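Local coordinates for glyoxalase family protein (Bacillus cereus, PDB 1ZSW) that binds a zinc ion and belongs to the glyoxalase (vicinal oxygen chelate) family, though its reaction and substrate remain unknown, at residues Ile274-Arg286 with Glu294-Gly306. Numbering follows the deposited sequence.
Sequences IIDRFYFKSLYFR and EIATDGPGFTVDG. With ZN (zinc ion), chain B.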
loop_
_atom_site.group_PDB
_atom_site.type_symbol
_atom_site.label_atom_id
_atom_site.label_comp_id
_atom_site.label_asym_id
_atom_site.label_seq_id
_atom_site.Cartn_x
_atom_site.Cartn_y
_atom_site.Cartn_z
ATOM N N ILE A 274 0.163 -6.022 18.825
ATOM C CA ILE A 274 0.533 -4.659 18.452
ATOM C C ILE A 274 2.037 -4.483 18.576
ATOM O O ILE A 274 2.628 -4.762 19.640
ATOM C CB ILE A 274 -0.248 -3.612 19.275
ATOM C CG1 ILE A 274 -1.740 -3.768 18.926
ATOM C CG2 ILE A 274 0.305 -2.187 19.039
ATOM C CD1 ILE A 274 -2.734 -2.950 19.804
ATOM N N ILE A 275 2.657 -4.033 17.489
ATOM C CA ILE A 275 4.101 -3.763 17.451
ATOM C C ILE A 275 4.339 -2.278 17.141
ATOM O O ILE A 275 3.717 -1.712 16.249
ATOM C CB ILE A 275 4.761 -4.600 16.346
ATOM C CG1 ILE A 275 4.563 -6.110 16.585
ATOM C CG2 ILE A 275 6.261 -4.238 16.206
ATOM C CD1 ILE A 275 4.696 -6.962 15.323
ATOM N N ASP A 276 5.219 -1.633 17.896
ATOM C CA ASP A 276 5.574 -0.257 17.624
ATOM C C ASP A 276 6.622 -0.202 16.517
ATOM O O ASP A 276 7.750 -0.712 16.662
ATOM C CB ASP A 276 6.059 0.438 18.897
ATOM C CG ASP A 276 6.188 1.924 18.720
ATOM O OD1 ASP A 276 6.092 2.402 17.564
ATOM O OD2 ASP A 276 6.398 2.625 19.735
ATOM N N ARG A 277 6.212 0.366 15.377
ATOM C CA ARG A 277 7.066 0.472 14.208
ATOM C C ARG A 277 7.692 1.863 14.128
ATOM O O ARG A 277 8.281 2.224 13.099
ATOM C CB ARG A 277 6.271 0.142 12.934
ATOM C CG ARG A 277 5.838 -1.334 12.805
ATOM C CD ARG A 277 7.013 -2.301 12.886
ATOM N NE ARG A 277 6.741 -3.608 12.267
ATOM C CZ ARG A 277 7.525 -4.677 12.418
ATOM N NH1 ARG A 277 8.595 -4.613 13.224
ATOM N NH2 ARG A 277 7.221 -5.826 11.813
ATOM N N PHE A 278 7.596 2.596 15.239
ATOM C CA PHE A 278 8.113 3.955 15.403
ATOM C C PHE A 278 7.280 5.009 14.673
ATOM O O PHE A 278 6.705 5.903 15.306
ATOM C CB PHE A 278 9.618 4.051 15.070
ATOM C CG PHE A 278 10.267 5.318 15.562
ATOM C CD1 PHE A 278 10.317 5.612 16.919
ATOM C CD2 PHE A 278 10.847 6.201 14.666
ATOM C CE1 PHE A 278 10.917 6.781 17.375
ATOM C CE2 PHE A 278 11.456 7.369 15.116
ATOM C CZ PHE A 278 11.484 7.658 16.470
ATOM N N TYR A 279 7.176 4.872 13.353
ATOM C CA TYR A 279 6.420 5.814 12.547
ATOM C C TYR A 279 4.908 5.577 12.677
ATOM O O TYR A 279 4.114 6.423 12.264
ATOM C CB TYR A 279 6.863 5.701 11.103
ATOM C CG TYR A 279 8.381 5.722 10.986
ATOM C CD1 TYR A 279 9.071 4.609 10.505
ATOM C CD2 TYR A 279 9.119 6.846 11.392
ATOM C CE1 TYR A 279 10.460 4.618 10.392
ATOM C CE2 TYR A 279 10.502 6.864 11.292
ATOM C CZ TYR A 279 11.169 5.747 10.792
ATOM O OH TYR A 279 12.554 5.741 10.695
ATOM N N PHE A 280 4.542 4.432 13.261
ATOM C CA PHE A 280 3.157 4.073 13.573
ATOM C C PHE A 280 3.175 2.814 14.431
ATOM O O PHE A 280 4.218 2.123 14.509
ATOM C CB PHE A 280 2.346 3.824 12.264
ATOM C CG PHE A 280 3.036 2.895 11.266
ATOM C CD1 PHE A 280 2.942 1.494 11.397
ATOM C CD2 PHE A 280 3.750 3.427 10.176
ATOM C CE1 PHE A 280 3.564 0.624 10.455
ATOM C CE2 PHE A 280 4.391 2.555 9.233
ATOM C CZ PHE A 280 4.277 1.148 9.402
ATOM N N LYS A 281 2.038 2.478 15.050
ATOM C CA LYS A 281 1.884 1.162 15.657
ATOM C C LYS A 281 0.978 0.309 14.754
ATOM O O LYS A 281 0.096 0.844 14.055
ATOM C CB LYS A 281 1.306 1.237 17.070
ATOM C CG LYS A 281 2.114 2.113 18.056
ATOM C CD LYS A 281 1.648 1.687 19.469
ATOM C CE LYS A 281 2.254 2.533 20.606
ATOM N NZ LYS A 281 1.935 3.956 20.450
ATOM N N SER A 282 1.214 -0.983 14.745
ATOM C CA SER A 282 0.428 -1.846 13.871
ATOM C C SER A 282 0.305 -3.262 14.384
ATOM O O SER A 282 1.051 -3.673 15.312
ATOM C CB SER A 282 1.043 -1.817 12.506
ATOM O OG SER A 282 2.229 -2.572 12.465
ATOM N N LEU A 283 -0.582 -4.023 13.751
ATOM C CA LEU A 283 -0.635 -5.438 13.964
ATOM C C LEU A 283 -0.852 -6.101 12.621
ATOM O O LEU A 283 -1.341 -5.447 11.681
ATOM C CB LEU A 283 -1.747 -5.801 14.944
ATOM C CG LEU A 283 -3.174 -5.651 14.433
ATOM C CD1 LEU A 283 -3.727 -6.858 13.720
ATOM C CD2 LEU A 283 -4.053 -5.339 15.668
ATOM N N TYR A 284 -0.401 -7.333 12.509
ATOM C CA TYR A 284 -0.562 -8.094 11.267
ATOM C C TYR A 284 -1.431 -9.325 11.496
ATOM O O TYR A 284 -1.415 -9.956 12.552
ATOM C CB TYR A 284 0.809 -8.588 10.770
ATOM C CG TYR A 284 1.831 -7.488 10.530
ATOM C CD1 TYR A 284 2.146 -7.038 9.231
ATOM C CD2 TYR A 284 2.475 -6.881 11.624
ATOM C CE1 TYR A 284 3.124 -6.022 9.078
ATOM C CE2 TYR A 284 3.399 -5.883 11.480
ATOM C CZ TYR A 284 3.721 -5.451 10.218
ATOM O OH TYR A 284 4.667 -4.437 10.194
ATOM N N PHE A 285 -2.173 -9.726 10.466
ATOM C CA PHE A 285 -2.901 -10.997 10.523
ATOM C C PHE A 285 -3.074 -11.485 9.108
ATOM O O PHE A 285 -3.105 -10.658 8.158
ATOM C CB PHE A 285 -4.278 -10.862 11.235
ATOM C CG PHE A 285 -5.323 -10.101 10.428
ATOM C CD1 PHE A 285 -6.261 -10.787 9.655
ATOM C CD2 PHE A 285 -5.322 -8.718 10.417
ATOM C CE1 PHE A 285 -7.211 -10.059 8.903
ATOM C CE2 PHE A 285 -6.275 -8.000 9.685
ATOM C CZ PHE A 285 -7.198 -8.689 8.926
ATOM N N ARG A 286 -3.164 -12.801 8.950
ATOM C CA ARG A 286 -3.461 -13.397 7.635
ATOM C C ARG A 286 -4.895 -13.863 7.628
ATOM O O ARG A 286 -5.395 -14.433 8.636
ATOM C CB ARG A 286 -2.551 -14.587 7.379
ATOM C CG ARG A 286 -1.241 -14.216 6.909
ATOM C CD ARG A 286 -0.484 -15.380 6.273
ATOM N NE ARG A 286 0.904 -14.968 6.183
ATOM C CZ ARG A 286 1.483 -14.375 5.143
ATOM N NH1 ARG A 286 0.814 -14.130 4.016
ATOM N NH2 ARG A 286 2.766 -14.027 5.232
ATOM N N GLU A 294 -2.151 -5.680 7.355
ATOM C CA GLU A 294 -1.631 -4.977 8.523
ATOM C C GLU A 294 -2.629 -3.879 8.851
ATOM O O GLU A 294 -3.231 -3.263 7.948
ATOM C CB GLU A 294 -0.265 -4.416 8.180
ATOM C CG GLU A 294 0.396 -3.563 9.297
ATOM C CD GLU A 294 1.704 -2.944 8.852
ATOM O OE1 GLU A 294 2.034 -2.995 7.649
ATOM O OE2 GLU A 294 2.413 -2.415 9.742
ATOM N N ILE A 295 -2.810 -3.617 10.140
ATOM C CA ILE A 295 -3.667 -2.513 10.566
ATOM C C ILE A 295 -2.733 -1.510 11.243
ATOM O O ILE A 295 -2.081 -1.869 12.209
ATOM C CB ILE A 295 -4.741 -3.011 11.578
ATOM C CG1 ILE A 295 -5.487 -4.210 10.979
ATOM C CG2 ILE A 295 -5.736 -1.874 11.914
ATOM C CD1 ILE A 295 -6.588 -4.815 11.875
ATOM N N ALA A 296 -2.658 -0.284 10.721
ATOM C CA ALA A 296 -1.636 0.671 11.154
ATOM C C ALA A 296 -2.263 1.991 11.559
ATOM O O ALA A 296 -3.149 2.536 10.867
ATOM C CB ALA A 296 -0.589 0.916 10.058
ATOM N N THR A 297 -1.748 2.566 12.650
ATOM C CA THR A 297 -2.180 3.930 12.984
ATOM C C THR A 297 -1.661 5.005 12.023
ATOM O O THR A 297 -0.545 4.909 11.472
ATOM C CB THR A 297 -1.764 4.295 14.448
ATOM O OG1 THR A 297 -0.328 4.358 14.543
ATOM C CG2 THR A 297 -2.328 3.267 15.441
ATOM N N ASP A 298 -2.450 6.052 11.824
ATOM C CA ASP A 298 -2.069 7.171 10.948
ATOM C C ASP A 298 -0.827 7.879 11.439
ATOM O O ASP A 298 0.026 8.270 10.653
ATOM C CB ASP A 298 -3.214 8.191 10.811
ATOM C CG ASP A 298 -4.240 7.802 9.750
ATOM O OD1 ASP A 298 -3.975 6.918 8.900
ATOM O OD2 ASP A 298 -5.320 8.428 9.732
ATOM N N GLY A 299 -0.715 8.008 12.753
ATOM C CA GLY A 299 0.441 8.691 13.313
ATOM C C GLY A 299 1.396 7.800 14.071
ATOM O O GLY A 299 1.071 6.662 14.427
ATOM N N PRO A 300 2.555 8.365 14.456
ATOM C CA PRO A 300 2.890 9.792 14.264
ATOM C C PRO A 300 3.459 10.182 12.908
ATOM O O PRO A 300 3.509 11.392 12.582
ATOM C CB PRO A 300 3.905 10.048 15.380
ATOM C CG PRO A 300 4.541 8.743 15.633
ATOM C CD PRO A 300 3.552 7.651 15.268
ATOM N N GLY A 301 3.878 9.200 12.108
ATOM C CA GLY A 301 4.342 9.495 10.763
ATOM C C GLY A 301 5.834 9.715 10.659
ATOM O O GLY A 301 6.542 9.660 11.671
ATOM N N PHE A 302 6.306 9.981 9.443
ATOM C CA PHE A 302 7.754 10.056 9.167
ATOM C C PHE A 302 8.413 11.360 9.621
ATOM O O PHE A 302 9.645 11.469 9.583
ATOM C CB PHE A 302 8.054 9.839 7.672
ATOM C CG PHE A 302 7.684 8.476 7.169
ATOM C CD1 PHE A 302 6.842 8.331 6.075
ATOM C CD2 PHE A 302 8.183 7.335 7.795
ATOM C CE1 PHE A 302 6.477 7.060 5.617
ATOM C CE2 PHE A 302 7.841 6.067 7.351
ATOM C CZ PHE A 302 6.988 5.926 6.261
ATOM N N THR A 303 7.603 12.345 10.009
ATOM C CA THR A 303 8.138 13.637 10.456
ATOM C C THR A 303 8.385 13.640 11.957
ATOM O O THR A 303 8.934 14.605 12.494
ATOM C CB THR A 303 7.243 14.840 10.048
ATOM O OG1 THR A 303 6.007 14.804 10.776
ATOM C CG2 THR A 303 6.972 14.838 8.544
ATOM N N VAL A 304 8.000 12.549 12.622
ATOM C CA VAL A 304 8.282 12.347 14.042
ATOM C C VAL A 304 9.787 12.503 14.359
ATOM O O VAL A 304 10.138 13.169 15.333
ATOM C CB VAL A 304 7.700 10.983 14.576
ATOM C CG1 VAL A 304 8.530 9.784 14.119
ATOM C CG2 VAL A 304 7.575 10.986 16.097
ATOM N N ASP A 305 10.657 11.923 13.524
ATOM C CA ASP A 305 12.105 11.892 13.790
ATOM C C ASP A 305 12.944 12.703 12.786
ATOM O O ASP A 305 14.138 12.427 12.585
ATOM C CB ASP A 305 12.605 10.435 13.864
ATOM C CG ASP A 305 12.797 9.786 12.487
ATOM O OD1 ASP A 305 12.080 10.162 11.527
ATOM O OD2 ASP A 305 13.664 8.883 12.363
ATOM N N GLY A 306 12.325 13.693 12.153
ATOM C CA GLY A 306 13.031 14.500 11.162
ATOM C C GLY A 306 12.176 15.585 10.561
ATOM O O GLY A 306 10.944 15.523 10.624
HETATM ZN ZN ZN B . 3.787 -2.587 6.719
HETATM O O HOH W 1 2.131 6.630 10.043
#
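E294 divides its carboxylate between the zinc ion and the neighbouring strand: OE1 binds the metal at 2.0 Å, while OE2 accepts a hydrogen bond from S282 OG at 2.7 Å through its anti lone pair. The Y284 ring lies alongside, stacked on the carboxylate with planes 22° apart, and E294 CG makes a CH-pi contact over that ring, 3.9 Å from its centroid. E294 CG stands anti to the backbone N of its own residue (chi1 177°) and the chain runs extended beyond it, which carries the carboxylate along the ring to the metal. F280 comes crosswise, its edge atom CE1 3.3 Å from E294 OE2. In the second shell, R277 NE donates in its guanidinium plane to Y284 OH, fixing the far end of that ring.

The backbone sets this register. Strands 280-286 and 294-297 run antiparallel, L283 and I295 forming a hydrogen-bonded pair, with S282-A296 and Y284-E294 as non-hydrogen-bonded pairs on the zinc-facing side. On the other face, I295 CD1 packs against L283 and F285. T297 N bonds K281 O, and T297 OG1 accepts from K281 N while donating to G299 O, bracing the corner at D298. Beyond the cis peptide before P300, G301 N reaches Y279 O at 2.8 Å; F302 CD2 lies over one face of the Y279 ring, 3.6 Å from Y279 CG, the rings oblique at 59°.

H33 and H246 also bind the zinc, and their strands, 31-38 and 244-251, share the sheet with this hairpin. A glutamate on such a hairpin, joining two histidines as the third protein ligand, is consistent with the metal centre of the vicinal oxygen chelate fold.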